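Local coordinates for putative 2OG-Fe(II) oxygenase family protein (Caulobacter crescentus CB15, PDB 3OOX) that probably acts as an iron(II)- and 2-oxoglutarate-dependent oxygenase that may form ethylene from 2-oxoglutarate and may also oxidise L-arginine, at residues A[65-68]-A[69-72]; A[122-125]-A[126-129]; A[153-156]-A[157-161]; A[278-281]-A[282-285]; A[299-302]-A[303-307]. One frame throughout, in Å; residues are numbered along the deposited sequence. Where two conformers were deposited one is given.

All five interactions are local turns or helix segments, met in series along the chain. Interactions 1 and 2 form one group, their centres about 15 Å apart and in direct touch: the first takes in the end of helix 63-66 and the loop after it, the second leads into helix 127-152. That 26-residue helix runs from interaction 2 to interaction 3, about 37 Å away between centres. Interaction 4 touches interaction 3, with centres about 14 Å apart, although more than a hundred residues separate them in sequence. Interaction 5, within the near-terminal helix 298-309, is about 22 Å from interaction 4 between centres. Most touching residues are at or near the surface, on helices and loops outside the double-stranded beta-helix core expected of this family.

Interaction 1 of 5, residues A[65-68]-A[69-72]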
loop_
_atom_site.group_PDB
_atom_site.type_symbol
_atom_site.label_atom_id
_atom_site.label_comp_id
_atom_site.label_asym_id
_atom_site.label_seq_id
_atom_site.Cartn_x
_atom_site.Cartn_y
_atom_site.Cartn_z
ATOM N N THR A 65 14.959 20.958 9.567
ATOM C CA THR A 65 15.435 19.722 10.149
ATOM C C THR A 65 14.947 18.548 9.272
ATOM O O THR A 65 15.698 17.620 8.953
ATOM C CB THR A 65 14.909 19.556 11.596
ATOM O OG1 THR A 65 15.308 20.699 12.379
ATOM C CG2 THR A 65 15.422 18.260 12.230
ATOM N N LYS A 66 13.679 18.608 8.890
ATOM C CA LYS A 66 13.109 17.571 8.018
ATOM C C LYS A 66 13.824 17.538 6.670
ATOM O O LYS A 66 14.047 16.458 6.126
ATOM C CB LYS A 66 11.588 17.747 7.858
ATOM C CG LYS A 66 10.828 17.551 9.197
ATOM C CD LYS A 66 9.304 17.619 9.072
ATOM C CE LYS A 66 8.770 18.998 8.702
ATOM N NZ LYS A 66 7.271 19.075 8.810
ATOM N N LYS A 67 14.201 18.698 6.148
ATOM C CA LYS A 67 14.795 18.787 4.805
ATOM C C LYS A 67 16.236 18.272 4.717
ATOM O O LYS A 67 16.768 18.105 3.623
ATOM C CB LYS A 67 14.675 20.201 4.256
ATOM C CG LYS A 67 13.240 20.498 3.768
ATOM C CD LYS A 67 13.101 21.877 3.186
ATOM C CE LYS A 67 11.742 22.049 2.489
ATOM N NZ LYS A 67 11.639 23.441 1.919
ATOM N N GLN A 68 16.847 18.004 5.864
ATOM C CA GLN A 68 18.099 17.269 5.885
ATOM C C GLN A 68 17.928 15.937 5.177
ATOM O O GLN A 68 18.890 15.376 4.646
ATOM C CB GLN A 68 18.528 17.001 7.325
ATOM C CG GLN A 68 18.921 18.240 8.092
ATOM C CD GLN A 68 19.264 17.937 9.540
ATOM O OE1 GLN A 68 20.370 18.232 10.000
ATOM N NE2 GLN A 68 18.323 17.373 10.269
ATOM N N TYR A 69 16.701 15.415 5.189
ATOM C CA TYR A 69 16.406 14.065 4.684
ATOM C C TYR A 69 15.672 14.100 3.343
ATOM O O TYR A 69 15.190 13.055 2.874
ATOM C CB TYR A 69 15.605 13.285 5.725
ATOM C CG TYR A 69 16.261 13.346 7.087
ATOM C CD1 TYR A 69 17.434 12.627 7.324
ATOM C CD2 TYR A 69 15.774 14.168 8.089
ATOM C CE1 TYR A 69 18.094 12.717 8.532
ATOM C CE2 TYR A 69 16.429 14.261 9.327
ATOM C CZ TYR A 69 17.594 13.536 9.529
ATOM O OH TYR A 69 18.258 13.597 10.745
ATOM N N ALA A 70 15.608 15.282 2.748
ATOM C CA ALA A 70 14.982 15.491 1.431
ATOM C C ALA A 70 15.984 15.328 0.291
ATOM O O ALA A 70 17.197 15.363 0.506
ATOM C CB ALA A 70 14.351 16.873 1.351
ATOM N N GLY A 71 15.455 15.196 -0.925
ATOM C CA GLY A 71 16.271 15.073 -2.119
ATOM C C GLY A 71 17.048 13.778 -2.200
ATOM O O GLY A 71 18.065 13.717 -2.874
ATOM N N VAL A 72 16.603 12.756 -1.494
ATOM C CA VAL A 72 17.286 11.453 -1.488
ATOM C C VAL A 72 16.608 10.566 -2.525
ATOM O O VAL A 72 15.459 10.167 -2.372
ATOM C CB VAL A 72 17.280 10.775 -0.089
ATOM C CG1 VAL A 72 18.021 9.429 -0.112
ATOM C CG2 VAL A 72 17.897 11.720 0.937
#
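Two successive backbone hydrogen bonds close this turn: Tyr69 N reaches Lys66 O at 3.0 Å with an N-H...O angle of 159°, and Ala70 N reaches Lys67 O at 3.2 Å. Both donors stand above the carbonyl planes, consistent with a tight i to i+3 path. Gln68 adds a side-chain bond backward, NE2 to Thr65 O at 2.9 Å, in the carbonyl plane and on a lone pair. The same amide nitrogen also bonds Glu123, whose other carboxylate oxygen takes Tyr69 OH, so one glutamate holds both side chains; Tyr69 OH has a second partner in Ala122 N. Gln68 and Tyr69 run side by side. Tyr69 chi1 (-51°) swings the ring beside its own backbone N and under Gln68 CB, which sits over the ring centre, 4.0 Å from the centroid, in a CH-pi contact. A leucine in place of Tyr69 would probably leave Glu123 and Ala122 N without their hydroxyl partner and Gln68 CB without a ring beneath it. Lys66 NZ reaches Phe59 O and a salt bridge with Glu97. Paired i to i+3 bonds are typical of 3-10-like turns carrying a short helix into a loop, here toward strand 78-80, whose Tyr79 shares backbone bonding with Tyr69.

Interaction 2 of 5, residues A[122-125]-A[126-129]; sequences AEIP and AFKH. With EDO (1,2-ethanediol), chain L.
Ile124 O takes two donors, and one is foreign: besides Phe127 N, it accepts the O2 hydroxyl of a bound ethanediol at 3.0 Å. That hydroxyl in turn accepts from Lys128 N, again at 3.0 Å, so it is inserted between the carbonyl of one residue and the amide four places on. The frame is a type I beta turn from Ile124 to Phe127, leading directly into helix 127-152. Its closing bond, Phe127 N to Ile124 O, measures 3.0 Å with an N-H...O angle of 161°, the donor standing well above the carbonyl plane. A water repeats the bridging scheme one residue later, donating to Pro125 O at 2.8 Å and accepting from His129 N at 2.9 Å. The amides of Lys128 and His129 are therefore met by solvent-borne groups, the ethanediol being probably from the crystallisation liquor. Behind the turn, Ile124 packs on Ser54 and Ala57 of helix 45-59, while the Phe127 ring makes an edge-to-face contact with Trp99. Phe127 CG is anti to its backbone nitrogen (chi1 -176°), which carries the ring beyond the turn; Ile124 CG2 lies at the ring's edge, near its plane, and meets Phe127 CB at 3.7 Å.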
loop_
_atom_site.group_PDB
_atom_site.type_symbol
_atom_site.label_atom_id
_atom_site.label_comp_id
_atom_site.label_asym_id
_atom_site.label_seq_id
_atom_site.Cartn_x
_atom_site.Cartn_y
_atom_site.Cartn_z
ATOM N N ALA A 122 17.928 11.328 12.913
ATOM C CA ALA A 122 18.616 11.253 14.218
ATOM C C ALA A 122 17.835 11.924 15.346
ATOM O O ALA A 122 17.954 11.536 16.520
ATOM C CB ALA A 122 19.985 11.898 14.104
ATOM N N GLU A 123 17.045 12.932 15.005
ATOM C CA GLU A 123 16.304 13.734 15.985
ATOM C C GLU A 123 15.150 13.010 16.678
ATOM O O GLU A 123 14.642 13.500 17.704
ATOM C CB GLU A 123 15.783 15.026 15.331
ATOM C CG GLU A 123 16.885 15.956 14.836
ATOM C CD GLU A 123 17.458 15.643 13.445
ATOM O OE1 GLU A 123 16.983 14.709 12.740
ATOM O OE2 GLU A 123 18.379 16.383 13.041
ATOM N N ILE A 124 14.730 11.869 16.128
ATOM C CA ILE A 124 13.662 11.045 16.698
ATOM C C ILE A 124 14.324 9.699 16.975
ATOM O O ILE A 124 14.329 8.793 16.132
ATOM C CB ILE A 124 12.447 10.857 15.729
ATOM C CG1 ILE A 124 11.984 12.205 15.138
ATOM C CG2 ILE A 124 11.292 10.096 16.436
ATOM C CD1 ILE A 124 11.655 13.278 16.163
ATOM N N PRO A 125 14.949 9.574 18.167
ATOM C CA PRO A 125 15.729 8.382 18.437
ATOM C C PRO A 125 15.028 7.034 18.258
ATOM O O PRO A 125 15.665 6.090 17.818
ATOM C CB PRO A 125 16.160 8.586 19.899
ATOM C CG PRO A 125 16.181 10.058 20.077
ATOM C CD PRO A 125 15.071 10.575 19.243
ATOM N N ALA A 126 13.740 6.951 18.590
ATOM C CA ALA A 126 13.002 5.685 18.505
ATOM C C ALA A 126 12.458 5.386 17.099
ATOM O O ALA A 126 11.937 4.313 16.863
ATOM C CB ALA A 126 11.864 5.677 19.512
ATOM N N PHE A 127 12.627 6.312 16.172
ATOM C CA PHE A 127 12.000 6.181 14.827
ATOM C C PHE A 127 12.477 4.927 14.091
ATOM O O PHE A 127 11.646 4.146 13.616
ATOM C CB PHE A 127 12.318 7.436 14.019
ATOM C CG PHE A 127 11.677 7.520 12.660
ATOM C CD1 PHE A 127 12.190 6.801 11.607
ATOM C CD2 PHE A 127 10.654 8.424 12.423
ATOM C CE1 PHE A 127 11.651 6.945 10.304
ATOM C CE2 PHE A 127 10.113 8.566 11.130
ATOM C CZ PHE A 127 10.608 7.831 10.097
ATOM N N LYS A 128 13.796 4.719 13.979
ATOM C CA LYS A 128 14.295 3.572 13.214
ATOM C C LYS A 128 13.684 2.286 13.762
ATOM O O LYS A 128 13.158 1.467 13.013
ATOM C CB LYS A 128 15.825 3.476 13.167
ATOM C CG LYS A 128 16.344 2.232 12.422
ATOM C CD LYS A 128 17.850 2.230 12.243
ATOM C CE LYS A 128 18.331 0.895 11.675
ATOM N NZ LYS A 128 19.796 0.848 11.406
ATOM N N HIS A 129 13.738 2.108 15.083
ATOM C CA HIS A 129 13.186 0.894 15.671
ATOM C C HIS A 129 11.660 0.748 15.467
ATOM O O HIS A 129 11.178 -0.313 15.002
ATOM C CB HIS A 129 13.564 0.819 17.166
ATOM C CG HIS A 129 12.869 -0.280 17.912
ATOM N ND1 HIS A 129 11.617 -0.121 18.468
ATOM C CD2 HIS A 129 13.240 -1.557 18.174
ATOM C CE1 HIS A 129 11.255 -1.249 19.059
ATOM N NE2 HIS A 129 12.216 -2.138 18.886
HETATM C C1 EDO L . 18.175 6.643 14.574
HETATM O O1 EDO L . 18.951 6.297 13.420
HETATM C C2 EDO L . 17.053 7.574 14.174
HETATM O O2 EDO L . 15.781 6.929 14.311
HETATM O O HOH W 1 15.533 3.478 16.867
#

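Interaction 3 of 5, residues A[153-156]-A[157-161]; sequences LKLE and RDFFK. With EDO (1,2-ethanediol), chain J.
Asp158 OD1 is gripped by two donors, a water and the O1 hydroxyl of a bound ethanediol, each at 2.7 Å; the water also donates to Glu156 OE1, tying the two acidic side chains together. They are the first and third residues of a type I beta turn, Glu156 to Phe159, which follows the Schellman motif that ends helix 127-152 at Lys154. Phe159 N closes the turn on Glu156 O at 2.9 Å, with an angle of 154°. Since the two carboxylate oxygens, Glu156 OE1 and Asp158 OD1, stand 4.6 Å apart, the intervening water probably eases the repulsion of like charges. A second water links Glu156 OE1 to Arg157 N, while the ethanediol's other hydroxyl binds Asp158 O. Asp158 reaches these partners with CG between its backbone N and carbonyl carbon (chi1 67°). Arg157, with an extended chain, makes a salt bridge with Glu147 and a cation-pi contact with Phe19. A second type I turn, Asp158 to Lys161, leads toward helix 161-164. Phe159 CD1 lies over the centre of the Phe160 ring, and Leu155 CD1 covers a face of the Phe159 ring as a CH-pi contact, 3.7 Å from its centroid and 13° off the normal.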
loop_
_atom_site.group_PDB
_atom_site.type_symbol
_atom_site.label_atom_id
_atom_site.label_comp_id
_atom_site.label_asym_id
_atom_site.label_seq_id
_atom_site.Cartn_x
_atom_site.Cartn_y
_atom_site.Cartn_z
ATOM N N LEU A 153 -6.815 -18.728 -5.686
ATOM C CA LEU A 153 -6.418 -18.930 -7.068
ATOM C C LEU A 153 -6.099 -20.387 -7.391
ATOM O O LEU A 153 -5.664 -20.689 -8.501
ATOM C CB LEU A 153 -5.192 -18.058 -7.389
ATOM C CG LEU A 153 -5.455 -16.545 -7.402
ATOM C CD1 LEU A 153 -4.131 -15.791 -7.541
ATOM C CD2 LEU A 153 -6.380 -16.160 -8.535
ATOM N N LYS A 154 -6.306 -21.283 -6.423
ATOM C CA LYS A 154 -6.062 -22.734 -6.587
ATOM C C LYS A 154 -4.594 -23.038 -6.830
ATOM O O LYS A 154 -4.231 -23.982 -7.560
ATOM C CB LYS A 154 -6.979 -23.338 -7.656
ATOM C CG LYS A 154 -8.443 -22.998 -7.424
ATOM C CD LYS A 154 -9.332 -23.532 -8.544
ATOM C CE LYS A 154 -10.793 -23.227 -8.275
ATOM N NZ LYS A 154 -11.352 -24.138 -7.216
ATOM N N LEU A 155 -3.751 -22.242 -6.182
ATOM C CA LEU A 155 -2.312 -22.425 -6.142
ATOM C C LEU A 155 -1.892 -23.072 -4.814
ATOM O O LEU A 155 -2.664 -23.095 -3.855
ATOM C CB LEU A 155 -1.578 -21.065 -6.290
ATOM C CG LEU A 155 -1.921 -20.183 -7.515
ATOM C CD1 LEU A 155 -1.183 -18.861 -7.419
ATOM C CD2 LEU A 155 -1.602 -20.849 -8.873
ATOM N N GLU A 156 -0.654 -23.546 -4.756
ATOM C CA GLU A 156 -0.042 -23.926 -3.482
ATOM C C GLU A 156 -0.157 -22.768 -2.491
ATOM O O GLU A 156 0.044 -21.611 -2.863
ATOM C CB GLU A 156 1.430 -24.304 -3.659
ATOM C CG GLU A 156 1.622 -25.585 -4.422
ATOM C CD GLU A 156 1.084 -26.800 -3.693
ATOM O OE1 GLU A 156 1.415 -26.965 -2.498
ATOM O OE2 GLU A 156 0.332 -27.586 -4.319
ATOM N N ARG A 157 -0.488 -23.075 -1.239
ATOM C CA ARG A 157 -0.682 -22.023 -0.227
ATOM C C ARG A 157 0.531 -21.104 -0.079
ATOM O O ARG A 157 0.379 -19.920 0.196
ATOM C CB ARG A 157 -1.057 -22.640 1.128
ATOM C CG ARG A 157 -1.281 -21.626 2.226
ATOM C CD ARG A 157 -1.852 -22.288 3.477
ATOM N NE ARG A 157 -1.787 -21.395 4.613
ATOM C CZ ARG A 157 -2.380 -21.591 5.775
ATOM N NH1 ARG A 157 -3.137 -22.665 5.979
ATOM N NH2 ARG A 157 -2.207 -20.710 6.738
ATOM N N ASP A 158 1.727 -21.668 -0.200
ATOM C CA ASP A 158 2.977 -20.918 -0.097
ATOM C C ASP A 158 3.512 -20.373 -1.424
ATOM O O ASP A 158 4.659 -19.924 -1.466
ATOM C CB ASP A 158 4.072 -21.726 0.604
ATOM C CG ASP A 158 4.538 -22.928 -0.192
ATOM O OD1 ASP A 158 3.901 -23.274 -1.219
ATOM O OD2 ASP A 158 5.533 -23.564 0.234
ATOM N N PHE A 159 2.674 -20.349 -2.455
ATOM C CA PHE A 159 3.100 -19.892 -3.796
ATOM C C PHE A 159 3.877 -18.587 -3.779
ATOM O O PHE A 159 4.876 -18.433 -4.512
ATOM C CB PHE A 159 1.892 -19.764 -4.725
ATOM C CG PHE A 159 2.206 -19.225 -6.082
ATOM C CD1 PHE A 159 2.218 -17.840 -6.328
ATOM C CD2 PHE A 159 2.493 -20.074 -7.134
ATOM C CE1 PHE A 159 2.517 -17.351 -7.600
ATOM C CE2 PHE A 159 2.790 -19.571 -8.389
ATOM C CZ PHE A 159 2.810 -18.209 -8.609
ATOM N N PHE A 160 3.371 -17.603 -3.036
ATOM C CA PHE A 160 3.944 -16.272 -3.098
ATOM C C PHE A 160 5.218 -16.133 -2.300
ATOM O O PHE A 160 5.920 -15.156 -2.474
ATOM C CB PHE A 160 2.926 -15.215 -2.686
ATOM C CG PHE A 160 1.867 -15.014 -3.703
ATOM C CD1 PHE A 160 2.163 -14.370 -4.908
ATOM C CD2 PHE A 160 0.588 -15.502 -3.474
ATOM C CE1 PHE A 160 1.207 -14.214 -5.858
ATOM C CE2 PHE A 160 -0.386 -15.350 -4.433
ATOM C CZ PHE A 160 -0.064 -14.693 -5.629
ATOM N N LYS A 161 5.525 -17.086 -1.420
ATOM C CA LYS A 161 6.669 -16.949 -0.512
ATOM C C LYS A 161 7.981 -16.514 -1.223
ATOM O O LYS A 161 8.554 -15.481 -0.854
ATOM C CB LYS A 161 6.863 -18.253 0.275
ATOM C CG LYS A 161 7.911 -18.147 1.343
ATOM C CD LYS A 161 8.188 -19.493 1.995
ATOM C CE LYS A 161 9.131 -19.331 3.148
ATOM N NZ LYS A 161 10.519 -19.118 2.639
HETATM C C1 EDO J . 6.035 -23.066 -4.008
HETATM O O1 EDO J . 4.627 -22.995 -3.799
HETATM C C2 EDO J . 6.677 -21.753 -3.596
HETATM O O2 EDO J . 6.776 -21.683 -2.167
HETATM O O HOH W 2 -0.465 -25.899 -0.498
HETATM O O HOH W 3 3.841 -25.928 -1.537
#

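Interaction 4 of 5, residues A[278-281]-A[282-285]; sequences KTLQ and NCVT. With EDO (1,2-ethanediol), chain H.
Backbone bonds define the contact between residues 278-281 and 282-285. Cys283 N donates to Leu280 O at 2.9 Å, with an N-H...O angle of 146°, and Val284 N to Gln281 O at 3.1 Å. Two consecutive i to i+3 bonds, each donor lying above the carbonyl plane, mark a short 3-10 turn in the loop between strands 276-277 and 296-297.

Bonds to a bound molecule form a second group. An ethanediol, probably from the crystallisation liquor, uses both hydroxyl oxygens as acceptors: O1 from Gln281 N at 2.9 Å and almost straight (172°), O2 from Asn282 N at 3.2 Å. It thereby satisfies two amides at the beginning of the turn.

Apolar packing is the third kind. Thr279 and Val284 cross at about a right angle, and their CG2 methyls meet at 3.5 Å. Thr279 OG1 lies beside its backbone nitrogen (chi1 -43°) and bonds Asp290, leaving the methyl for Val284. Leu280 CB approaches Cys283 SG at 4.0 Å, and the Leu280 CD2 methyl packs on the Phe159 ring at CZ.

Two further polar groups reach other parts of the chain: Asn282 ND2 donates to Leu153 O, and Cys283 O accepts from Asn240. The chemistry is divided accordingly. Backbone bonds shape the turn, methyl and sulfur groups pack Thr279 on Val284 and Leu280 on Cys283, and the asparagine amide ties it to the chain just beyond helix 127-152. With Leu280 also on Phe159, the two sequence-distant loops are joined by both a polar and an apolar contact.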
loop_
_atom_site.group_PDB
_atom_site.type_symbol
_atom_site.label_atom_id
_atom_site.label_comp_id
_atom_site.label_asym_id
_atom_site.label_seq_id
_atom_site.Cartn_x
_atom_site.Cartn_y
_atom_site.Cartn_z
ATOM N N LYS A 278 5.131 -14.169 -14.984
ATOM C CA LYS A 278 4.701 -14.967 -16.123
ATOM C C LYS A 278 3.274 -15.443 -15.838
ATOM O O LYS A 278 2.968 -15.970 -14.767
ATOM C CB LYS A 278 5.665 -16.133 -16.355
ATOM C CG LYS A 278 5.209 -17.085 -17.455
ATOM C CD LYS A 278 6.263 -18.159 -17.723
ATOM C CE LYS A 278 5.852 -19.034 -18.901
ATOM N NZ LYS A 278 4.583 -19.786 -18.631
ATOM N N THR A 279 2.384 -15.220 -16.801
ATOM C CA THR A 279 0.955 -15.385 -16.553
ATOM C C THR A 279 0.627 -16.750 -15.974
ATOM O O THR A 279 1.086 -17.788 -16.487
ATOM C CB THR A 279 0.146 -15.187 -17.843
ATOM O OG1 THR A 279 0.667 -14.041 -18.551
ATOM C CG2 THR A 279 -1.361 -15.046 -17.508
ATOM N N LEU A 280 -0.183 -16.765 -14.919
ATOM C CA LEU A 280 -0.611 -18.035 -14.331
ATOM C C LEU A 280 -1.436 -18.788 -15.364
ATOM O O LEU A 280 -2.419 -18.274 -15.906
ATOM C CB LEU A 280 -1.428 -17.801 -13.067
ATOM C CG LEU A 280 -0.689 -17.146 -11.887
ATOM C CD1 LEU A 280 -1.670 -16.848 -10.775
ATOM C CD2 LEU A 280 0.449 -18.029 -11.376
ATOM N N GLN A 281 -1.056 -20.039 -15.636
ATOM C CA GLN A 281 -1.721 -20.748 -16.706
ATOM C C GLN A 281 -3.168 -21.037 -16.382
ATOM O O GLN A 281 -3.994 -21.080 -17.285
ATOM C CB GLN A 281 -0.961 -22.018 -17.104
ATOM C CG GLN A 281 0.186 -21.710 -18.080
ATOM C CD GLN A 281 -0.313 -21.189 -19.442
ATOM O OE1 GLN A 281 -1.215 -21.775 -20.062
ATOM N NE2 GLN A 281 0.272 -20.082 -19.906
ATOM N N ASN A 282 -3.498 -21.189 -15.097
ATOM C CA ASN A 282 -4.900 -21.406 -14.731
ATOM C C ASN A 282 -5.772 -20.150 -14.811
ATOM O O ASN A 282 -6.994 -20.233 -14.666
ATOM C CB ASN A 282 -5.038 -22.146 -13.390
ATOM C CG ASN A 282 -4.641 -21.322 -12.205
ATOM O OD1 ASN A 282 -4.212 -20.174 -12.335
ATOM N ND2 ASN A 282 -4.771 -21.915 -11.010
ATOM N N CYS A 283 -5.132 -19.001 -15.077
ATOM C CA CYS A 283 -5.852 -17.765 -15.396
ATOM C C CYS A 283 -5.939 -17.480 -16.893
ATOM O O CYS A 283 -6.456 -16.429 -17.301
ATOM C CB CYS A 283 -5.195 -16.579 -14.690
ATOM S SG CYS A 283 -5.248 -16.710 -12.892
ATOM N N VAL A 284 -5.462 -18.426 -17.718
ATOM C CA VAL A 284 -5.506 -18.314 -19.165
ATOM C C VAL A 284 -6.528 -19.338 -19.645
ATOM O O VAL A 284 -6.370 -20.552 -19.404
ATOM C CB VAL A 284 -4.115 -18.572 -19.798
ATOM C CG1 VAL A 284 -4.212 -18.585 -21.328
ATOM C CG2 VAL A 284 -3.099 -17.527 -19.308
ATOM N N THR A 285 -7.573 -18.844 -20.303
ATOM C CA THR A 285 -8.680 -19.677 -20.776
ATOM C C THR A 285 -9.090 -19.207 -22.169
ATOM O O THR A 285 -8.602 -18.178 -22.656
ATOM C CB THR A 285 -9.903 -19.553 -19.843
ATOM O OG1 THR A 285 -10.364 -18.189 -19.878
ATOM C CG2 THR A 285 -9.552 -19.984 -18.384
HETATM C C1 EDO H . 1.198 -21.817 -12.994
HETATM O O1 EDO H . 1.210 -21.154 -14.290
HETATM C C2 EDO H . -0.125 -21.725 -12.206
HETATM O O2 EDO H . -1.287 -22.153 -12.947
#

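Interaction 5 of 5, residues A[299-302]-A[303-307]; sequences DEFL and QQRLR. With EDO (1,2-ethanediol), chain G.
Asp299 is tied to Gln303 one helical turn on by two bonds: its backbone O accepts Gln303 N at 2.9 Å, and its OD2 accepts Gln303 NE2 at 2.8 Å. The second is bent (145°), and the amide comes from above the carboxylate plane, 43° out of it. Asp299 CG anti to the backbone nitrogen (chi1 -165°) and an extended Gln303 chain bring the two groups together. Replacing Asp299 with alanine would probably leave Gln303 NE2 without this acceptor and its amide freer to turn. At Glu300 the carbonyl oxygen takes two donors, Gln304 N at 2.9 Å and a water at 2.7 Å; that water also accepts a weak bond from Arg307 NH2. Phe301 O receives Arg305 N at 2.8 Å, and in one of the two modelled conformers of Arg305 its CG stands over a face of the Phe301 ring, offset toward the rim, 3.9 Å from the centroid. Beyond the ring, Arg305 forms salt bridges with Asp233 and Glu308. Leu302 O binds Leu306 N, and the two leucines lie side by side, Leu302 CG to Leu306 CD1 at 4.2 Å. These i to i+4 bonds are those of a regular alpha-helix. Helix 298-309 places Phe301 and Leu302 against Met234 of helix 233-238, while Phe301 and Gln304 rest on Ile296 of strand 296-297.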
loop_
_atom_site.group_PDB
_atom_site.type_symbol
_atom_site.label_atom_id
_atom_site.label_comp_id
_atom_site.label_asym_id
_atom_site.label_seq_id
_atom_site.Cartn_x
_atom_site.Cartn_y
_atom_site.Cartn_z
ATOM N N ASP A 299 11.024 -5.820 -11.450
ATOM C CA ASP A 299 11.712 -4.544 -11.520
ATOM C C ASP A 299 11.555 -3.892 -12.896
ATOM O O ASP A 299 11.429 -2.656 -12.979
ATOM C CB ASP A 299 13.188 -4.620 -11.135
ATOM C CG ASP A 299 13.760 -3.251 -10.884
ATOM O OD1 ASP A 299 13.251 -2.580 -9.942
ATOM O OD2 ASP A 299 14.649 -2.843 -11.668
ATOM N N GLU A 300 11.583 -4.675 -13.963
ATOM C CA GLU A 300 11.344 -4.173 -15.322
ATOM C C GLU A 300 9.956 -3.521 -15.402
ATOM O O GLU A 300 9.772 -2.474 -16.017
ATOM C CB GLU A 300 11.457 -5.323 -16.362
ATOM C CG GLU A 300 12.913 -5.791 -16.696
ATOM C CD GLU A 300 13.061 -7.200 -17.365
ATOM O OE1 GLU A 300 12.079 -7.912 -17.718
ATOM O OE2 GLU A 300 14.240 -7.598 -17.571
ATOM N N PHE A 301 8.986 -4.203 -14.816
ATOM C CA PHE A 301 7.582 -3.734 -14.803
ATOM C C PHE A 301 7.459 -2.453 -13.986
ATOM O O PHE A 301 6.791 -1.511 -14.413
ATOM C CB PHE A 301 6.692 -4.815 -14.233
ATOM C CG PHE A 301 5.223 -4.469 -14.223
ATOM C CD1 PHE A 301 4.472 -4.581 -15.349
ATOM C CD2 PHE A 301 4.611 -4.023 -13.060
ATOM C CE1 PHE A 301 3.124 -4.293 -15.339
ATOM C CE2 PHE A 301 3.256 -3.727 -13.037
ATOM C CZ PHE A 301 2.521 -3.862 -14.187
ATOM N N LEU A 302 8.142 -2.424 -12.835
ATOM C CA LEU A 302 8.182 -1.237 -11.998
ATOM C C LEU A 302 8.721 -0.075 -12.778
ATOM O O LEU A 302 8.112 1.009 -12.794
ATOM C CB LEU A 302 9.043 -1.485 -10.754
ATOM C CG LEU A 302 9.054 -0.394 -9.695
ATOM C CD1 LEU A 302 7.639 -0.010 -9.255
ATOM C CD2 LEU A 302 9.890 -0.873 -8.531
ATOM N N GLN A 303 9.860 -0.262 -13.431
ATOM C CA GLN A 303 10.462 0.822 -14.176
ATOM C C GLN A 303 9.544 1.282 -15.304
ATOM O O GLN A 303 9.424 2.497 -15.550
ATOM C CB GLN A 303 11.793 0.413 -14.757
ATOM C CG GLN A 303 12.904 0.217 -13.739
ATOM C CD GLN A 303 14.196 -0.141 -14.412
ATOM O OE1 GLN A 303 14.672 0.594 -15.283
ATOM N NE2 GLN A 303 14.767 -1.283 -14.047
ATOM N N GLN A 304 8.919 0.332 -15.992
ATOM C CA GLN A 304 7.988 0.650 -17.087
ATOM C C GLN A 304 6.796 1.468 -16.563
ATOM O O GLN A 304 6.451 2.492 -17.143
ATOM C CB GLN A 304 7.511 -0.635 -17.784
ATOM C CG GLN A 304 6.466 -0.392 -18.895
ATOM C CD GLN A 304 5.747 -1.649 -19.320
ATOM O OE1 GLN A 304 6.363 -2.700 -19.485
ATOM N NE2 GLN A 304 4.430 -1.540 -19.536
ATOM N N ARG A 305 6.163 1.040 -15.469
ATOM C CA ARG A 305 4.987 1.766 -14.965
ATOM C C ARG A 305 5.348 3.181 -14.512
ATOM O O ARG A 305 4.529 4.107 -14.673
ATOM C CB ARG A 305 4.279 1.017 -13.824
ATOM C CG ARG A 305 3.588 -0.294 -14.222
ATOM C CD ARG A 305 2.293 -0.117 -15.075
ATOM N NE ARG A 305 1.163 0.508 -14.382
ATOM C CZ ARG A 305 0.512 1.575 -14.843
ATOM N NH1 ARG A 305 0.884 2.134 -15.987
ATOM N NH2 ARG A 305 -0.514 2.084 -14.176
ATOM N N LEU A 306 6.540 3.348 -13.949
ATOM C CA LEU A 306 6.991 4.654 -13.501
ATOM C C LEU A 306 7.226 5.547 -14.724
ATOM O O LEU A 306 6.912 6.740 -14.673
ATOM C CB LEU A 306 8.239 4.551 -12.612
ATOM C CG LEU A 306 7.983 3.923 -11.221
ATOM C CD1 LEU A 306 9.299 3.717 -10.499
ATOM C CD2 LEU A 306 7.005 4.782 -10.381
ATOM N N ARG A 307 7.748 4.973 -15.813
ATOM C CA ARG A 307 7.932 5.735 -17.064
ATOM C C ARG A 307 6.588 6.191 -17.645
ATOM O O ARG A 307 6.488 7.304 -18.191
ATOM C CB ARG A 307 8.685 4.906 -18.121
ATOM C CG ARG A 307 10.192 4.804 -17.904
ATOM C CD ARG A 307 10.924 4.263 -19.144
ATOM N NE ARG A 307 10.368 3.004 -19.662
ATOM C CZ ARG A 307 10.745 1.771 -19.296
ATOM N NH1 ARG A 307 11.678 1.574 -18.360
ATOM N NH2 ARG A 307 10.163 0.711 -19.860
HETATM C C1 EDO G . 5.641 -6.250 -22.467
HETATM O O1 EDO G . 5.635 -7.425 -21.645
HETATM C C2 EDO G . 4.671 -5.210 -21.918
HETATM O O2 EDO G . 5.045 -4.798 -20.597
HETATM O O HOH W 4 11.269 -1.937 -18.217
#